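Local atomic coordinates of muramidase (Sodiomyces alcalophilus, PDB entry 6ZM8), a protein that probably cleaves the glycosidic backbone of bacterial peptidoglycan, acting as a fungal lysozyme of glycoside hydrolase family 25. Residues G53-G57 and D86-L90. Sequence-based numbering, arbitrary orientation.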
# COMPACT_ATOMS: atom_id res chain seq x y z
N GLY A 53 15.88 10.87 4.75
CA GLY A 53 14.88 11.93 4.76
C GLY A 53 13.55 11.56 4.15
O GLY A 53 12.73 12.46 3.94
N PHE A 54 13.30 10.29 3.89
CA PHE A 54 12.01 9.88 3.34
C PHE A 54 10.92 9.77 4.40
O PHE A 54 11.13 9.36 5.53
CB PHE A 54 12.14 8.53 2.63
CG PHE A 54 12.62 8.69 1.23
CD1 PHE A 54 13.97 8.88 0.94
CD2 PHE A 54 11.72 8.79 0.18
CE1 PHE A 54 14.39 9.19 -0.35
CE2 PHE A 54 12.14 9.10 -1.10
CZ PHE A 54 13.47 9.31 -1.36
N ILE A 55 9.71 10.07 3.92
CA ILE A 55 8.47 9.59 4.51
C ILE A 55 8.27 8.17 3.94
O ILE A 55 8.47 7.96 2.73
CB ILE A 55 7.32 10.56 4.16
CG1 ILE A 55 7.57 11.91 4.85
CG2 ILE A 55 5.99 9.98 4.53
CD1 ILE A 55 6.65 13.03 4.45
N ARG A 56 7.97 7.19 4.78
CA ARG A 56 7.96 5.81 4.31
C ARG A 56 6.85 5.03 4.97
O ARG A 56 6.45 5.31 6.10
CB ARG A 56 9.32 5.11 4.48
CG ARG A 56 9.77 4.86 5.91
CD ARG A 56 10.42 6.07 6.58
NE ARG A 56 10.95 5.75 7.90
CZ ARG A 56 10.23 5.67 9.02
NH1 ARG A 56 8.94 6.00 9.02
NH2 ARG A 56 10.80 5.27 10.13
N GLY A 57 6.40 4.01 4.26
CA GLY A 57 5.46 3.05 4.80
C GLY A 57 5.77 1.66 4.27
O GLY A 57 6.60 1.48 3.38
N ASP A 86 5.36 10.08 14.09
CA ASP A 86 6.66 10.78 14.01
C ASP A 86 6.73 11.66 12.79
O ASP A 86 7.77 12.28 12.55
CB ASP A 86 7.84 9.82 14.09
CG ASP A 86 7.88 8.73 13.00
OD1 ASP A 86 6.99 8.78 12.11
OD2 ASP A 86 8.76 7.78 13.07
N GLY A 87 5.63 11.79 12.04
CA GLY A 87 5.57 12.63 10.84
C GLY A 87 6.20 12.02 9.62
O GLY A 87 6.11 12.62 8.56
N ILE A 88 6.80 10.81 9.75
CA ILE A 88 7.49 10.22 8.62
C ILE A 88 7.02 8.79 8.34
O ILE A 88 7.60 8.14 7.49
CB ILE A 88 9.01 10.26 8.75
CG1 ILE A 88 9.51 9.50 9.97
CG2 ILE A 88 9.50 11.71 8.73
CD1 ILE A 88 10.99 9.15 9.91
N THR A 89 5.98 8.32 9.03
CA THR A 89 5.51 6.95 8.85
C THR A 89 4.13 6.98 8.25
O THR A 89 3.16 7.46 8.85
CB THR A 89 5.50 6.16 10.17
OG1 THR A 89 6.75 6.32 10.86
CG2 THR A 89 5.31 4.69 9.89
N LEU A 90 4.02 6.48 7.01
CA LEU A 90 2.72 6.36 6.39
C LEU A 90 1.95 5.19 7.02
O LEU A 90 2.55 4.21 7.48
CB LEU A 90 2.89 6.08 4.88
CG LEU A 90 3.51 7.26 4.12
CD1 LEU A 90 3.89 6.84 2.71
CD2 LEU A 90 2.59 8.46 4.10
O HOH W 1 9.22 5.38 12.53
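A single parallel beta bridge, reinforced by an arginine side chain, joins Arg56 at the start of strand 55-61 to Thr89 in the loop that leads into strand 93-95 of this TIM-barrel-like family 25 fold. Arg56 supplies both backbone bonds: its N donates to Ile88 O at 2.9 Å, and its O accepts from Leu90 N at 2.8 Å. With CG set between the backbone N and the carbonyl carbon (chi1 67°) and the chain bent at chi2, the Arg56 guanidinium reaches Thr89, where NH1 donates to Thr89 OG1 at 2.9 Å, almost in the guanidinium plane, and adds a weak bond to Ile88 O. Ile88 CD1 lies over the centre of one guanidinium face, 3.7 Å from Arg56 CZ. Asp86 is the second shell: in an Asx turn its OD1 accepts from Ile88 N and, through the syn lone pair, from Thr89 OG1, while a water links OD2 to Arg56 NH2. A leucine in place of Arg56 would probably leave Thr89 OG1 and this water without their guanidinium donor. Away from the arginine side chain, Ile55 CG2 meets Leu90 CG at 3.7 Å, the side chains crossing nearly at right angles. Thr50 of helix 42-51 accepts from Arg56 NE, helix 198-206 packs on Ile55, Ile88 and Leu90, and strand 26-33 pairs with Ile55 and Gly57.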